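Periplasmic sugar-binding protein (Chloroflexus aurantiacus, PDB 4RXU) binds D-glucose and probably serves as the extracytoplasmic sugar receptor of an ABC-type importer. Local coordinates at residues R44-Q47 against D48-R51; V300-L303 against V304-I308; V348-A351 against L352-G356. One frame throughout, in Å; residues are numbered along the deposited sequence.

Overall arrangement
Glucose sits closest to interaction 1, where Arg44 and Trp45 line the sugar pocket at the start of helix 44-59. Interaction 2, its centre about 11 Å from that of interaction 1, is the first part of helix 300-315, which packs directly on it: Val300 CG1 lies 3.5 Å from Asp48 OD2, and Arg301 also meets Arg51. The side chain of Val300 is still about 7 Å from the sugar. Interaction 3 is more remote, about 18 Å from either of the others between centres, with Leu352 about 13 Å from the glucose. It reaches interaction 2 through a probable hydrogen bond from Arg301 NH1 to Ser355 O, 2.9 Å long, but does not touch interaction 1.

Interaction 1 of 3, residues R44-Q47 against D48-R51; sequences RWIQ and DETR. With BGC (beta-D-glucopyranose), chain C.
Arg44 and Asp48 form a side-on salt bridge one turn apart in the first turns of helix 44-59, the helix of a beta-alpha-beta unit between strands 29-37 and 61-67, right beside the bound glucose. Two nitrogens of Arg44 take one carboxylate oxygen each: NE reaches Asp48 OD1 at 2.7 Å, while NH1 meets Asp48 OD2 at 2.9 Å in a straighter bond (166°). Both oxygens offer their syn lone pairs, and guanidinium and carboxylate lie nearly coplanar, 22° apart. CG of Arg44 stands anti to the backbone N (chi1 166°) and the chain bends at chi2, which carries the head forward along the helix to this carboxylate. The remaining nitrogen, Arg44 NH2, donates to glucose O3 at 2.9 Å and also pairs with Asp118, another pocket residue. The indole of Trp45 lies over the guanidinium, with CZ3 above its centre, and Trp45 CE3 comes within 3.6 Å of Asp48 OD1; Trp45 NE1 bonds to Glu42. Replacing Arg44 by a leucine would probably leave the Asp48 carboxylate without its cation and glucose O3 without this donor. Farther along the helix, a water joins Gln47 OE1 to Arg51 NE, with both side chains also bonded to Tyr357. Tyr117 holds Asp48 OD2 from outside the helix. Asp48 thus acts as a second-shell residue: its two bonds probably help, with the indole on one face, to set the plane and rotation of the guanidinium that presents NH2 to the sugar.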
loop_
_atom_site.group_PDB
_atom_site.type_symbol
_atom_site.label_atom_id
_atom_site.label_comp_id
_atom_site.label_asym_id
_atom_site.label_seq_id
_atom_site.Cartn_x
_atom_site.Cartn_y
_atom_site.Cartn_z
ATOM N N ARG A 44 8.499 -0.289 2.646
ATOM C CA ARG A 44 8.045 -0.802 1.360
ATOM C C ARG A 44 9.053 -0.488 0.264
ATOM O O ARG A 44 9.393 -1.369 -0.525
ATOM C CB ARG A 44 6.673 -0.224 0.988
ATOM C CG ARG A 44 6.250 -0.429 -0.467
ATOM C CD ARG A 44 6.191 -1.879 -0.928
ATOM N NE ARG A 44 6.225 -1.892 -2.382
ATOM C CZ ARG A 44 5.198 -1.673 -3.200
ATOM N NH1 ARG A 44 5.421 -1.600 -4.513
ATOM N NH2 ARG A 44 3.955 -1.542 -2.753
ATOM N N TRP A 45 9.541 0.762 0.238
ATOM C CA TRP A 45 10.354 1.202 -0.910
ATOM C C TRP A 45 11.750 0.605 -0.932
ATOM O O TRP A 45 12.386 0.590 -1.978
ATOM C CB TRP A 45 10.373 2.736 -1.077
ATOM C CG TRP A 45 8.977 3.216 -0.929
ATOM C CD1 TRP A 45 8.483 3.922 0.103
ATOM C CD2 TRP A 45 7.847 2.833 -1.734
ATOM N NE1 TRP A 45 7.114 4.047 -0.012
ATOM C CE2 TRP A 45 6.707 3.386 -1.138
ATOM C CE3 TRP A 45 7.697 2.098 -2.909
ATOM C CZ2 TRP A 45 5.437 3.203 -1.655
ATOM C CZ3 TRP A 45 6.438 1.929 -3.425
ATOM C CH2 TRP A 45 5.328 2.477 -2.806
ATOM N N ILE A 46 12.202 0.100 0.205
ATOM C CA ILE A 46 13.427 -0.678 0.261
ATOM C C ILE A 46 13.258 -1.986 -0.520
ATOM O O ILE A 46 14.189 -2.421 -1.204
ATOM C CB ILE A 46 13.845 -0.931 1.726
ATOM C CG1 ILE A 46 13.891 0.378 2.530
ATOM C CG2 ILE A 46 15.198 -1.610 1.772
ATOM C CD1 ILE A 46 14.826 1.437 2.001
ATOM N N GLN A 47 12.069 -2.592 -0.446
ATOM C CA GLN A 47 11.796 -3.789 -1.244
ATOM C C GLN A 47 11.925 -3.454 -2.733
ATOM O O GLN A 47 12.644 -4.123 -3.487
ATOM C CB GLN A 47 10.424 -4.369 -0.966
ATOM C CG GLN A 47 10.175 -4.879 0.449
ATOM C CD GLN A 47 9.019 -5.866 0.461
ATOM O OE1 GLN A 47 9.010 -6.841 -0.317
ATOM N NE2 GLN A 47 8.032 -5.619 1.314
ATOM N N ASP A 48 11.238 -2.398 -3.170
ATOM C CA ASP A 48 11.326 -2.040 -4.591
ATOM C C ASP A 48 12.748 -1.682 -5.008
ATOM O O ASP A 48 13.175 -2.088 -6.075
ATOM C CB ASP A 48 10.376 -0.905 -4.954
ATOM C CG ASP A 48 8.953 -1.227 -4.591
ATOM O OD1 ASP A 48 8.685 -1.294 -3.374
ATOM O OD2 ASP A 48 8.123 -1.443 -5.515
ATOM N N GLU A 49 13.471 -0.928 -4.185
ATOM C CA GLU A 49 14.878 -0.615 -4.476
ATOM C C GLU A 49 15.687 -1.896 -4.712
ATOM O O GLU A 49 16.378 -2.028 -5.715
ATOM C CB GLU A 49 15.524 0.198 -3.341
ATOM C CG GLU A 49 16.954 0.617 -3.632
ATOM C CD GLU A 49 17.615 1.250 -2.438
ATOM O OE1 GLU A 49 17.263 0.876 -1.300
ATOM O OE2 GLU A 49 18.492 2.107 -2.631
ATOM N N THR A 50 15.555 -2.836 -3.793
ATOM C CA THR A 50 16.252 -4.121 -3.870
ATOM C C THR A 50 15.881 -4.900 -5.106
ATOM O O THR A 50 16.744 -5.376 -5.844
ATOM C CB THR A 50 15.958 -4.975 -2.621
ATOM O OG1 THR A 50 16.563 -4.336 -1.481
ATOM C CG2 THR A 50 16.493 -6.442 -2.819
ATOM N N ARG A 51 14.578 -4.981 -5.360
ATOM C CA ARG A 51 14.092 -5.743 -6.487
ATOM C C ARG A 51 14.448 -5.084 -7.823
ATOM O O ARG A 51 14.752 -5.799 -8.798
ATOM C CB ARG A 51 12.591 -5.975 -6.376
ATOM C CG ARG A 51 12.161 -6.712 -5.116
ATOM C CD ARG A 51 12.684 -8.116 -5.066
ATOM N NE ARG A 51 12.216 -8.804 -3.861
ATOM C CZ ARG A 51 12.404 -10.097 -3.636
ATOM N NH1 ARG A 51 13.034 -10.839 -4.538
ATOM N NH2 ARG A 51 11.968 -10.631 -2.511
HETATM C C2 BGC C . 2.084 0.949 -0.901
HETATM C C3 BGC C . 2.129 -0.019 0.264
HETATM C C4 BGC C . 2.966 0.581 1.384
HETATM C C5 BGC C . 2.489 1.990 1.736
HETATM C C6 BGC C . 3.384 2.701 2.727
HETATM C C1 BGC C . 1.456 2.206 -0.322
HETATM O O1 BGC C . 1.115 3.140 -1.303
HETATM O O2 BGC C . 1.293 0.389 -1.954
HETATM O O3 BGC C . 2.692 -1.243 -0.201
HETATM O O4 BGC C . 2.783 -0.219 2.568
HETATM O O5 BGC C . 2.404 2.790 0.573
HETATM O O6 BGC C . 4.759 2.645 2.339
HETATM O O HOH W 1 11.366 -7.945 -1.336
#

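Interaction 2 of 3, residues V300-L303 against V304-I308; sequences VRTL and VQDAI
The carbonyl oxygen of Arg301 is gripped twice: Gln305 N donates to it from one turn on, at 3.0 Å, and a water donates to the same Arg301 O at 2.7 Å. That water also gives a longer bond of 3.1 Å to Gln305 OE1, so it closes a small bridge between backbone and side chain on the partly exposed flank of the helix. The bend of the Gln305 chain at chi2 (66°) turns its amide back to meet the water. Next to this, Val304 N binds Val300 O nearly straight, with an angle of 169° at the hydrogen, and Val304 CG2 leans over the same carbonyl as it meets Val300 CG1 at 4.0 Å. Bonds of this i to i+4 pattern continue through Thr302 and Leu303, making the regular alpha-helical opening of helix 300-315, which follows strand 295-298 of the mixed sheet in what is, by family, a type I periplasmic-binding-protein fold. Asp306 has its CG beside its own backbone N (chi1 -80°), and the carboxylate carbon sits 3.3 Å from Thr302 O. Its OD2 lies alongside the methyl of Thr302, 3.9 Å from CG2, and makes a weak hydrogen bond with Ser338. The buried face carries Val300, Leu303, Val304 and Ala307: Leu303 packs against Val131 and Phe133 of strand 129-133, whereas Val304 and Ala307 meet Tyr117. The Arg301 guanidinium turns to Asp299, just before the helix, in a salt bridge.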
loop_
_atom_site.group_PDB
_atom_site.type_symbol
_atom_site.label_atom_id
_atom_site.label_comp_id
_atom_site.label_asym_id
_atom_site.label_seq_id
_atom_site.Cartn_x
_atom_site.Cartn_y
_atom_site.Cartn_z
ATOM N N VAL A 300 6.471 -7.771 -5.431
ATOM C CA VAL A 300 7.257 -6.658 -5.953
ATOM C C VAL A 300 8.138 -7.068 -7.123
ATOM O O VAL A 300 8.472 -6.244 -7.968
ATOM C CB VAL A 300 8.066 -5.981 -4.811
ATOM C CG1 VAL A 300 8.969 -4.881 -5.357
ATOM C CG2 VAL A 300 7.136 -5.387 -3.759
ATOM N N ARG A 301 8.523 -8.334 -7.208
ATOM C CA ARG A 301 9.255 -8.779 -8.403
ATOM C C ARG A 301 8.447 -8.561 -9.687
ATOM O O ARG A 301 8.982 -8.155 -10.720
ATOM C CB ARG A 301 9.637 -10.268 -8.307
ATOM C CG ARG A 301 10.434 -10.608 -7.067
ATOM C CD ARG A 301 10.639 -12.098 -6.934
ATOM N NE ARG A 301 9.373 -12.788 -6.761
ATOM C CZ ARG A 301 9.244 -14.096 -6.607
ATOM N NH1 ARG A 301 10.321 -14.882 -6.627
ATOM N NH2 ARG A 301 8.029 -14.612 -6.465
ATOM N N THR A 302 7.141 -8.817 -9.601
ATOM C CA THR A 302 6.275 -8.628 -10.760
ATOM C C THR A 302 6.105 -7.140 -11.081
ATOM O O THR A 302 6.127 -6.750 -12.239
ATOM C CB THR A 302 4.894 -9.256 -10.539
ATOM O OG1 THR A 302 5.077 -10.637 -10.180
ATOM C CG2 THR A 302 4.012 -9.163 -11.791
ATOM N N LEU A 303 5.935 -6.322 -10.051
ATOM C CA LEU A 303 5.717 -4.898 -10.247
ATOM C C LEU A 303 6.952 -4.297 -10.929
ATOM O O LEU A 303 6.845 -3.547 -11.912
ATOM C CB LEU A 303 5.445 -4.216 -8.907
ATOM C CG LEU A 303 4.699 -2.877 -9.030
ATOM C CD1 LEU A 303 3.226 -3.090 -9.331
ATOM C CD2 LEU A 303 4.859 -2.030 -7.778
ATOM N N VAL A 304 8.129 -4.646 -10.411
ATOM C CA VAL A 304 9.375 -4.163 -10.957
ATOM C C VAL A 304 9.521 -4.583 -12.416
ATOM O O VAL A 304 9.864 -3.767 -13.282
ATOM C CB VAL A 304 10.556 -4.662 -10.099
ATOM C CG1 VAL A 304 11.862 -4.686 -10.882
ATOM C CG2 VAL A 304 10.670 -3.813 -8.834
ATOM N N GLN A 305 9.297 -5.864 -12.697
ATOM C CA GLN A 305 9.470 -6.343 -14.077
ATOM C C GLN A 305 8.468 -5.684 -15.015
ATOM O O GLN A 305 8.806 -5.352 -16.136
ATOM C CB GLN A 305 9.395 -7.866 -14.179
ATOM C CG GLN A 305 10.224 -8.430 -15.337
ATOM C CD GLN A 305 11.723 -8.217 -15.148
ATOM O OE1 GLN A 305 12.268 -8.390 -14.048
ATOM N NE2 GLN A 305 12.391 -7.830 -16.215
ATOM N N ASP A 306 7.228 -5.497 -14.546
ATOM C CA ASP A 306 6.200 -4.819 -15.348
ATOM C C ASP A 306 6.652 -3.422 -15.734
ATOM O O ASP A 306 6.504 -2.998 -16.869
ATOM C CB ASP A 306 4.860 -4.780 -14.623
ATOM C CG ASP A 306 4.102 -6.075 -14.730
ATOM O OD1 ASP A 306 4.505 -6.982 -15.501
ATOM O OD2 ASP A 306 3.068 -6.161 -14.038
ATOM N N ALA A 307 7.270 -2.735 -14.786
ATOM C CA ALA A 307 7.793 -1.381 -15.041
ATOM C C ALA A 307 8.989 -1.381 -15.998
ATOM O O ALA A 307 9.100 -0.522 -16.880
ATOM C CB ALA A 307 8.181 -0.706 -13.735
ATOM N N ILE A 308 9.893 -2.319 -15.793
ATOM C CA ILE A 308 11.069 -2.407 -16.658
ATOM C C ILE A 308 10.596 -2.742 -18.079
ATOM O O ILE A 308 11.029 -2.132 -19.058
ATOM C CB ILE A 308 12.097 -3.427 -16.139
ATOM C CG1 ILE A 308 12.707 -2.942 -14.820
ATOM C CG2 ILE A 308 13.190 -3.662 -17.196
ATOM C CD1 ILE A 308 13.479 -4.011 -14.063
HETATM O O HOH W 2 11.664 -8.451 -11.011
#

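Interaction 3 of 3, residues V348-A351 against L352-G356; sequences VRAA and LIDSG
Leu352, Arg349 and Ala351 carry this contact, which lies in the short helix 348-354. Leu352 looks back one turn: its amide binds Val348 O at 3.0 Å, and its CD1 methyl crosses against Val348 CG2 at 3.8 Å, while CB and CG rest over the Val348 carbonyl. CG2 of Val348 is placed for this by standing anti to the backbone N, which leaves CG1 in the more crowded position between N and the carbonyl carbon.

Arg349 contributes mainly through its backbone oxygen, which takes two donors. Ile353 N approaches at 3.0 Å with a bent geometry (142°), and Asp354 N at 2.9 Å with a straight one (168°). The second of these is an i to i+5 bond, and it marks the wider, pi-type turn here. Above that turn the Arg349 chain runs extended to CD and bends at chi3; on the way its CG passes 4.0 Å from Asp354 OD1. The charged heads themselves do not touch: a water in the plane of the guanidinium accepts from Arg349 NH1 and donates to Asp354 OD1. NE of Arg349 pairs instead with the terminal carboxylate of Pro367.

The Ala351 carbonyl is met by a hydroxyl, since Ser355 OG donates to Ala351 O at 2.6 Å from above the carbonyl plane. Gly356 is the first residue to leave helical backbone angles, with positive phi (80°), its amide bonded to Ile353 O.

On the buried side, Val348 and Leu352 lie on Val284 of helix 281-288, and Val348 and Ala351 on Val343 of strand 332-343, while Ser355 O probably accepts from Arg301 NH1 of helix 300-315.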
loop_
_atom_site.group_PDB
_atom_site.type_symbol
_atom_site.label_atom_id
_atom_site.label_comp_id
_atom_site.label_asym_id
_atom_site.label_seq_id
_atom_site.Cartn_x
_atom_site.Cartn_y
_atom_site.Cartn_z
ATOM N N VAL A 348 1.927 -19.378 4.240
ATOM C CA VAL A 348 3.143 -18.568 4.200
ATOM C C VAL A 348 4.283 -19.254 3.418
ATOM O O VAL A 348 4.996 -18.621 2.614
ATOM C CB VAL A 348 3.585 -18.081 5.584
ATOM C CG1 VAL A 348 3.748 -19.227 6.561
ATOM C CG2 VAL A 348 4.868 -17.288 5.452
ATOM N N ARG A 349 4.432 -20.553 3.632
ATOM C CA ARG A 349 5.451 -21.283 2.934
ATOM C C ARG A 349 5.164 -21.317 1.434
ATOM O O ARG A 349 6.041 -20.968 0.643
ATOM C CB ARG A 349 5.622 -22.694 3.505
ATOM C CG ARG A 349 6.784 -23.428 2.851
ATOM C CD ARG A 349 6.957 -24.791 3.473
ATOM N NE ARG A 349 7.459 -24.696 4.836
ATOM C CZ ARG A 349 8.742 -24.565 5.161
ATOM N NH1 ARG A 349 9.673 -24.491 4.210
ATOM N NH2 ARG A 349 9.097 -24.496 6.444
ATOM N N ALA A 350 3.955 -21.695 1.033
ATOM C CA ALA A 350 3.640 -21.724 -0.407
ATOM C C ALA A 350 3.773 -20.358 -1.040
ATOM O O ALA A 350 4.375 -20.230 -2.094
ATOM C CB ALA A 350 2.256 -22.273 -0.663
ATOM N N ALA A 351 3.261 -19.324 -0.384
ATOM C CA ALA A 351 3.177 -18.016 -1.031
ATOM C C ALA A 351 4.520 -17.287 -1.109
ATOM O O ALA A 351 4.785 -16.611 -2.103
ATOM C CB ALA A 351 2.157 -17.135 -0.341
ATOM N N LEU A 352 5.338 -17.405 -0.061
ATOM C CA LEU A 352 6.533 -16.594 0.070
ATOM C C LEU A 352 7.818 -17.358 -0.136
ATOM O O LEU A 352 8.820 -16.746 -0.515
ATOM C CB LEU A 352 6.560 -15.905 1.436
ATOM C CG LEU A 352 5.373 -14.992 1.751
ATOM C CD1 LEU A 352 5.606 -14.332 3.101
ATOM C CD2 LEU A 352 5.179 -13.931 0.653
ATOM N N ILE A 353 7.814 -18.653 0.168
ATOM C CA ILE A 353 9.041 -19.445 0.129
ATOM C C ILE A 353 9.100 -20.288 -1.146
ATOM O O ILE A 353 10.080 -20.225 -1.894
ATOM C CB ILE A 353 9.162 -20.338 1.371
ATOM C CG1 ILE A 353 9.075 -19.522 2.669
ATOM C CG2 ILE A 353 10.444 -21.159 1.306
ATOM C CD1 ILE A 353 9.834 -18.230 2.719
ATOM N N ASP A 354 8.046 -21.022 -1.423
ATOM C CA ASP A 354 8.011 -21.881 -2.627
ATOM C C ASP A 354 8.015 -21.038 -3.903
ATOM O O ASP A 354 8.496 -21.466 -4.967
ATOM C CB ASP A 354 6.802 -22.820 -2.571
ATOM C CG ASP A 354 6.883 -23.814 -1.425
ATOM O OD1 ASP A 354 7.994 -24.011 -0.884
ATOM O OD2 ASP A 354 5.829 -24.402 -1.084
ATOM N N SER A 355 7.516 -19.822 -3.773
ATOM C CA SER A 355 7.541 -18.829 -4.847
ATOM C C SER A 355 8.922 -18.202 -5.081
ATOM O O SER A 355 9.115 -17.456 -6.039
ATOM C CB SER A 355 6.583 -17.711 -4.506
ATOM O OG SER A 355 7.050 -16.993 -3.358
ATOM N N GLY A 356 9.858 -18.451 -4.182
ATOM C CA GLY A 356 11.171 -17.827 -4.256
ATOM C C GLY A 356 11.302 -16.407 -3.751
ATOM O O GLY A 356 12.382 -15.834 -3.823
HETATM O O HOH W 3 9.636 -24.634 1.380
#